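Local atomic coordinates of peptidoglycan D,D-transpeptidase FtsI (Burkholderia pseudomallei, PDB entry 6HZI), a protein that probably cross-links the peptide stems of peptidoglycan during cell division, acting as a penicillin-sensitive D,D-transpeptidase. Residues Ala35-Asp40 with Leu47-Tyr52; Pro288-Ala293 with Ala316-Thr321. All coordinates share one frame; numbering follows the deposited sequence.

Contact 1 and contact 2 illustrate how one antiparallel sheet can bring together parts of the chain far apart in sequence. Their centres lie about 10 Å apart, and both are buried. Contact 1 comes first along the chain and closes the hairpin of strands 33-40 and 46-52 at one edge of the sheet; contact 2 opens much later, where strand 290-297 meets helix 310-324. Residues distant in sequence become neighbours because strand 290-297 pairs with strand 33-40, with probable hydrogen bonds from V291 N to I39 O (3.0 Å) and from M37 N to A293 O (3.1 Å). Strands from early and late in the chain are thereby joined in one sheet.

Contact 1 (Ala35-Asp40 with Leu47-Tyr52); sequences AAMVID and LSLVNY
With chi1 of M37 at 74°, CG stands between its own backbone N and carbonyl carbon, while L49 turns CG anti to its backbone N (-175°), and the two side chains run alongside each other in the same direction. L49 CD1 touches M37 CB at 3.9 Å and also borders the sulfur and CE of the methionine. This is a beta hairpin at the edge of the antiparallel sheet of the beta-lactamase-like fold, its strands running almost exactly opposed at 175°. A36 and V50 form a hydrogen-bonded pair, each backbone N-H donating to the other's O. On the face bearing A36 and V50, the methyl CG2 of V38 comes within 3.1 Å of S48 OG, a tight approach; that hydroxyl is hydrogen-bonded to T18 OG1 of helix 12-28, the helix that packs on this face. M37, on the other face, reaches F188 and A191 of helix 187-198. Toward the turn the pairing is disturbed by a classic beta bulge, where L47 and S48 both face V38. L47 also lays its CD1 against D40 CB, 4.1 Å away, so an apolar branch covers the stem of the acid whose OD2 is bonded to T43. The bulge leaves V38 O gripped by two backbone donors, L47 N at 2.7 Å and S48 N at 3.3 Å.

Contact 2 (Pro288-Ala293 with Ala316-Thr321); sequences PRIVVA and AIVGDT
V292 sends its two methyls to different residues of the helix, the chief apolar contact: CG2 meets V318 CG2 at 3.7 Å, and CG1 meets I317 CG2 at 4.0 Å. The split follows from chi1 of 171°, which sets CG1 anti to the backbone N and CG2 anti to the carbonyl carbon. One helical turn on from I317, T321 CG2 receives the tip of I290, CD1, at 3.9 Å and at a slant, and the same CD1 skirts V318. It is a worked case of a helix laid against one face of a sheet by branched side chains.

Polar bonding stays within the helix. T321 OG1 donates to I317 O at 2.7 Å, and T321 N reaches that oxygen from the opposite face of the carbonyl plane. I317 O is thus held by two donors, and the OG1 bond probably helps keep CG2 of T321 turned toward I290.

Strand 290-293 and helix 316-321 run roughly antiparallel, at 149°, their axes 9.4 Å apart at closest approach. Helices 12-28 and 310-324 cover this face of the sheet, I17 touching T321, while V291 and A293 face helix 187-198 on the other, the layering of the beta-lactamase-like transpeptidase fold.

Contact 1 (Ala35-Asp40 with Leu47-Tyr52)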
ATOM      1  N   ALA A  35       5.080   7.034 -10.471  1.00 37.06           N
ATOM      2  CA  ALA A  35       6.124   6.893  -9.434  1.00 35.29           C
ATOM      3  C   ALA A  35       6.196   5.423  -9.043  1.00 36.67           C
ATOM      4  O   ALA A  35       5.155   4.708  -9.142  1.00 35.65           O
ATOM      5  CB  ALA A  35       5.800   7.798  -8.284  1.00 34.67           C
ATOM      6  N   ALA A  36       7.391   4.971  -8.691  1.00 31.28           N
ATOM      7  CA  ALA A  36       7.601   3.605  -8.200  1.00 33.75           C
ATOM      8  C   ALA A  36       8.881   3.530  -7.360  1.00 33.40           C
ATOM      9  O   ALA A  36       9.783   4.361  -7.562  1.00 35.76           O
ATOM     10  CB  ALA A  36       7.593   2.669  -9.378  1.00 32.74           C
ATOM     11  N   MET A  37       8.933   2.575  -6.428  1.00 30.83           N
ATOM     12  CA  MET A  37      10.104   2.380  -5.553  1.00 31.83           C
ATOM     13  C   MET A  37      10.106   0.964  -4.968  1.00 28.86           C
ATOM     14  O   MET A  37       9.024   0.354  -4.865  1.00 31.17           O
ATOM     15  CB  MET A  37      10.117   3.442  -4.436  1.00 33.81           C
ATOM     16  CG  MET A  37       9.098   3.240  -3.334  1.00 31.85           C
ATOM     17  SD  MET A  37       9.114   4.553  -2.106  1.00 34.61           S
ATOM     18  CE  MET A  37      10.637   4.180  -1.228  1.00 35.31           C
ATOM     19  N   VAL A  38      11.297   0.491  -4.604  1.00 27.85           N
ATOM     20  CA  VAL A  38      11.550  -0.845  -4.022  1.00 28.20           C
ATOM     21  C   VAL A  38      12.330  -0.621  -2.757  1.00 31.28           C
ATOM     22  O   VAL A  38      13.320   0.136  -2.817  1.00 35.95           O
ATOM     23  CB  VAL A  38      12.313  -1.763  -4.989  1.00 31.74           C
ATOM     24  CG1 VAL A  38      12.428  -3.175  -4.429  1.00 31.37           C
ATOM     25  CG2 VAL A  38      11.608  -1.806  -6.351  1.00 37.00           C
ATOM     26  N   ILE A  39      11.871  -1.258  -1.688  1.00 33.10           N
ATOM     27  CA  ILE A  39      12.486  -1.275  -0.333  1.00 31.28           C
ATOM     28  C   ILE A  39      12.893  -2.708  -0.002  1.00 36.89           C
ATOM     29  O   ILE A  39      12.061  -3.644  -0.176  1.00 32.44           O
ATOM     30  CB  ILE A  39      11.479  -0.767   0.697  1.00 30.34           C
ATOM     31  CG1 ILE A  39      10.954   0.610   0.286  1.00 31.90           C
ATOM     32  CG2 ILE A  39      12.127  -0.782   2.059  1.00 34.67           C
ATOM     33  CD1 ILE A  39      10.065   1.309   1.317  1.00 33.84           C
ATOM     34  N   ASP A  40      14.123  -2.874   0.475  1.00 36.99           N
ATOM     35  CA  ASP A  40      14.600  -4.159   1.022  1.00 34.38           C
ATOM     36  C   ASP A  40      13.981  -4.291   2.407  1.00 35.68           C
ATOM     37  O   ASP A  40      14.172  -3.394   3.241  1.00 35.24           O
ATOM     38  CB  ASP A  40      16.123  -4.198   1.122  1.00 41.26           C
ATOM     39  CG  ASP A  40      16.635  -5.447   1.801  1.00 42.07           C
ATOM     40  OD1 ASP A  40      16.587  -6.483   1.160  1.00 49.47           O
ATOM     41  OD2 ASP A  40      17.072  -5.357   2.957  1.00 47.38           O
ATOM     42  N   LEU A  47      16.020   0.304  -2.686  1.00 31.33           N
ATOM     43  CA  LEU A  47      16.772  -0.312  -3.814  1.00 34.21           C
ATOM     44  C   LEU A  47      16.483   0.493  -5.088  1.00 34.87           C
ATOM     45  O   LEU A  47      17.349   0.525  -5.982  1.00 30.95           O
ATOM     46  CB  LEU A  47      16.415  -1.799  -3.978  1.00 32.36           C
ATOM     47  CG  LEU A  47      16.620  -2.655  -2.727  1.00 33.78           C
ATOM     48  CD1 LEU A  47      16.274  -4.134  -2.983  1.00 34.64           C
ATOM     49  CD2 LEU A  47      18.052  -2.495  -2.278  1.00 36.35           C
ATOM     50  N   SER A  48      15.334   1.168  -5.165  1.00 31.32           N
ATOM     51  CA  SER A  48      15.035   1.996  -6.346  1.00 30.98           C
ATOM     52  C   SER A  48      14.057   3.066  -5.947  1.00 31.02           C
ATOM     53  O   SER A  48      13.300   2.884  -4.972  1.00 31.21           O
ATOM     54  CB  SER A  48      14.495   1.203  -7.517  1.00 31.76           C
ATOM     55  OG  SER A  48      13.199   0.677  -7.226  1.00 33.42           O
ATOM     56  N   LEU A  49      14.093   4.140  -6.714  1.00 30.23           N
ATOM     57  CA  LEU A  49      13.270   5.323  -6.437  1.00 32.47           C
ATOM     58  C   LEU A  49      13.159   6.067  -7.759  1.00 33.99           C
ATOM     59  O   LEU A  49      14.187   6.551  -8.252  1.00 32.28           O
ATOM     60  CB  LEU A  49      13.909   6.145  -5.314  1.00 34.47           C
ATOM     61  CG  LEU A  49      13.067   7.339  -4.852  1.00 39.01           C
ATOM     62  CD1 LEU A  49      11.874   6.892  -4.045  1.00 42.19           C
ATOM     63  CD2 LEU A  49      13.899   8.282  -4.023  1.00 43.34           C
ATOM     64  N   VAL A  50      11.964   6.046  -8.338  1.00 34.13           N
ATOM     65  CA  VAL A  50      11.771   6.421  -9.749  1.00 37.62           C
ATOM     66  C   VAL A  50      10.508   7.259  -9.873  1.00 38.72           C
ATOM     67  O   VAL A  50       9.457   6.894  -9.345  1.00 37.61           O
ATOM     68  CB  VAL A  50      11.756   5.169 -10.646  1.00 38.37           C
ATOM     69  CG1 VAL A  50      11.322   5.527 -12.052  1.00 38.34           C
ATOM     70  CG2 VAL A  50      13.126   4.498 -10.673  1.00 35.77           C
ATOM     71  N   ASN A  51      10.654   8.375 -10.565  1.00 38.99           N
ATOM     72  CA  ASN A  51       9.528   9.196 -11.044  1.00 36.52           C
ATOM     73  C   ASN A  51       9.635   9.347 -12.569  1.00 40.97           C
ATOM     74  O   ASN A  51      10.676   9.702 -13.032  1.00 40.74           O
ATOM     75  CB  ASN A  51       9.560  10.562 -10.398  1.00 33.30           C
ATOM     76  CG  ASN A  51       9.614  10.516  -8.887  1.00 36.03           C
ATOM     77  OD1 ASN A  51       8.583  10.731  -8.251  1.00 39.89           O
ATOM     78  ND2 ASN A  51      10.803  10.400  -8.306  1.00 31.58           N
ATOM     79  N   TYR A  52       8.555   9.181 -13.322  1.00 49.54           N
ATOM     80  CA  TYR A  52       8.540   9.497 -14.768  1.00 49.28           C
ATOM     81  C   TYR A  52       7.383  10.425 -15.068  1.00 53.10           C
ATOM     82  O   TYR A  52       6.233  10.002 -14.927  1.00 46.08           O
ATOM     83  CB  TYR A  52       8.411   8.247 -15.636  1.00 49.91           C
ATOM     84  CG  TYR A  52       8.572   8.640 -17.067  1.00 55.56           C
ATOM     85  CD1 TYR A  52       9.805   9.080 -17.510  1.00 64.97           C
ATOM     86  CD2 TYR A  52       7.489   8.751 -17.924  1.00 59.12           C
ATOM     87  CE1 TYR A  52       9.989   9.522 -18.807  1.00 62.50           C
ATOM     88  CE2 TYR A  52       7.650   9.174 -19.235  1.00 54.11           C
ATOM     89  CZ  TYR A  52       8.910   9.567 -19.672  1.00 62.13           C
ATOM     90  OH  TYR A  52       9.163   9.989 -20.946  1.00 61.03           O
TER

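Contact 2 (Pro288-Ala293 with Ala316-Thr321)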
ATOM      1  N   PRO A 288       8.638 -11.787   2.936  1.00 40.65           N
ATOM      2  CA  PRO A 288       9.043 -10.979   1.798  1.00 36.90           C
ATOM      3  C   PRO A 288      10.481 -10.441   1.895  1.00 34.65           C
ATOM      4  O   PRO A 288      10.984 -10.192   2.950  1.00 36.98           O
ATOM      5  CB  PRO A 288       7.994  -9.863   1.799  1.00 39.24           C
ATOM      6  CG  PRO A 288       7.581  -9.740   3.265  1.00 42.05           C
ATOM      7  CD  PRO A 288       7.602 -11.168   3.771  1.00 41.78           C
ATOM      8  N   ARG A 289      11.081 -10.244   0.735  1.00 33.77           N
ATOM      9  CA  ARG A 289      12.417  -9.655   0.552  1.00 39.42           C
ATOM     10  C   ARG A 289      12.210  -8.165   0.209  1.00 38.82           C
ATOM     11  O   ARG A 289      12.998  -7.303   0.655  1.00 33.96           O
ATOM     12  CB  ARG A 289      13.157 -10.539  -0.467  1.00 40.14           C
ATOM     13  CG  ARG A 289      14.539 -10.048  -0.876  1.00 57.99           C
ATOM     14  CD  ARG A 289      15.679 -10.193   0.133  1.00 70.25           C
ATOM     15  NE  ARG A 289      16.974  -9.833  -0.470  1.00 81.32           N
ATOM     16  CZ  ARG A 289      17.692 -10.641  -1.249  1.00 74.85           C
ATOM     17  NH1 ARG A 289      17.264 -11.859  -1.527  1.00 84.40           N
ATOM     18  NH2 ARG A 289      18.829 -10.228  -1.761  1.00 71.89           N
ATOM     19  N   ILE A 290      11.187  -7.859  -0.578  1.00 35.00           N
ATOM     20  CA  ILE A 290      11.001  -6.493  -1.117  1.00 33.60           C
ATOM     21  C   ILE A 290       9.552  -6.076  -0.915  1.00 35.15           C
ATOM     22  O   ILE A 290       8.669  -6.951  -0.964  1.00 34.10           O
ATOM     23  CB  ILE A 290      11.387  -6.401  -2.598  1.00 35.87           C
ATOM     24  CG1 ILE A 290      10.619  -7.390  -3.468  1.00 33.88           C
ATOM     25  CG2 ILE A 290      12.891  -6.565  -2.753  1.00 39.20           C
ATOM     26  CD1 ILE A 290      10.721  -7.063  -4.960  1.00 33.39           C
ATOM     27  N   VAL A 291       9.371  -4.786  -0.651  1.00 28.06           N
ATOM     28  CA  VAL A 291       8.095  -4.071  -0.793  1.00 27.87           C
ATOM     29  C   VAL A 291       8.199  -3.252  -2.067  1.00 31.61           C
ATOM     30  O   VAL A 291       9.247  -2.569  -2.248  1.00 32.21           O
ATOM     31  CB  VAL A 291       7.873  -3.167   0.419  1.00 29.23           C
ATOM     32  CG1 VAL A 291       6.833  -2.082   0.167  1.00 31.87           C
ATOM     33  CG2 VAL A 291       7.533  -3.981   1.669  1.00 29.96           C
ATOM     34  N   VAL A 292       7.144  -3.274  -2.882  1.00 29.51           N
ATOM     35  CA  VAL A 292       7.125  -2.495  -4.140  1.00 30.29           C
ATOM     36  C   VAL A 292       5.873  -1.636  -4.139  1.00 30.31           C
ATOM     37  O   VAL A 292       4.779  -2.178  -3.888  1.00 29.99           O
ATOM     38  CB  VAL A 292       7.227  -3.415  -5.370  1.00 32.37           C
ATOM     39  CG1 VAL A 292       6.986  -2.658  -6.667  1.00 32.60           C
ATOM     40  CG2 VAL A 292       8.568  -4.139  -5.442  1.00 33.41           C
ATOM     41  N   ALA A 293       6.033  -0.348  -4.441  1.00 30.00           N
ATOM     42  CA  ALA A 293       4.900   0.588  -4.534  1.00 31.99           C
ATOM     43  C   ALA A 293       4.924   1.244  -5.908  1.00 33.92           C
ATOM     44  O   ALA A 293       6.021   1.655  -6.382  1.00 34.15           O
ATOM     45  CB  ALA A 293       4.965   1.604  -3.423  1.00 33.22           C
ATOM     46  N   ALA A 316       5.449  -6.717 -13.027  1.00 32.05           N
ATOM     47  CA  ALA A 316       6.660  -6.692 -13.892  1.00 36.64           C
ATOM     48  C   ALA A 316       7.890  -6.320 -13.044  1.00 37.34           C
ATOM     49  O   ALA A 316       8.874  -7.085 -13.071  1.00 44.55           O
ATOM     50  CB  ALA A 316       6.436  -5.737 -15.053  1.00 32.99           C
ATOM     51  N   ILE A 317       7.815  -5.240 -12.247  1.00 36.20           N
ATOM     52  CA  ILE A 317       8.957  -4.801 -11.390  1.00 37.86           C
ATOM     53  C   ILE A 317       9.317  -5.945 -10.413  1.00 37.07           C
ATOM     54  O   ILE A 317      10.508  -6.176 -10.128  1.00 39.53           O
ATOM     55  CB  ILE A 317       8.614  -3.483 -10.644  1.00 37.48           C
ATOM     56  CG1 ILE A 317       8.453  -2.304 -11.607  1.00 36.41           C
ATOM     57  CG2 ILE A 317       9.662  -3.165  -9.573  1.00 34.92           C
ATOM     58  CD1 ILE A 317       7.909  -1.061 -10.954  1.00 36.37           C
ATOM     59  N   VAL A 318       8.317  -6.592  -9.832  1.00 33.04           N
ATOM     60  CA  VAL A 318       8.590  -7.609  -8.796  1.00 35.71           C
ATOM     61  C   VAL A 318       9.322  -8.803  -9.425  1.00 35.75           C
ATOM     62  O   VAL A 318      10.346  -9.220  -8.864  1.00 34.09           O
ATOM     63  CB  VAL A 318       7.306  -8.015  -8.056  1.00 36.49           C
ATOM     64  CG1 VAL A 318       7.547  -9.265  -7.224  1.00 33.40           C
ATOM     65  CG2 VAL A 318       6.816  -6.860  -7.168  1.00 39.07           C
ATOM     66  N   GLY A 319       8.788  -9.386 -10.497  1.00 40.03           N
ATOM     67  CA  GLY A 319       9.481 -10.489 -11.188  1.00 40.31           C
ATOM     68  C   GLY A 319      10.886 -10.070 -11.625  1.00 38.60           C
ATOM     69  O   GLY A 319      11.873 -10.786 -11.319  1.00 40.99           O
ATOM     70  N   ASP A 320      11.035  -8.920 -12.282  1.00 38.98           N
ATOM     71  CA  ASP A 320      12.382  -8.563 -12.806  1.00 43.66           C
ATOM     72  C   ASP A 320      13.304  -8.432 -11.593  1.00 41.16           C
ATOM     73  O   ASP A 320      14.435  -8.907 -11.642  1.00 41.53           O
ATOM     74  CB  ASP A 320      12.350  -7.319 -13.710  1.00 40.41           C
ATOM     75  CG  ASP A 320      11.635  -7.546 -15.033  1.00 47.42           C
ATOM     76  OD1 ASP A 320      11.535  -8.720 -15.442  1.00 57.70           O
ATOM     77  OD2 ASP A 320      11.152  -6.554 -15.642  1.00 51.56           O
ATOM     78  N   THR A 321      12.827  -7.794 -10.526  1.00 39.17           N
ATOM     79  CA  THR A 321      13.706  -7.455  -9.379  1.00 40.55           C
ATOM     80  C   THR A 321      14.132  -8.743  -8.670  1.00 46.20           C
ATOM     81  O   THR A 321      15.299  -8.845  -8.213  1.00 47.59           O
ATOM     82  CB  THR A 321      13.017  -6.519  -8.383  1.00 35.31           C
ATOM     83  OG1 THR A 321      12.760  -5.246  -8.978  1.00 34.48           O
ATOM     84  CG2 THR A 321      13.884  -6.319  -7.170  1.00 38.64           C
TER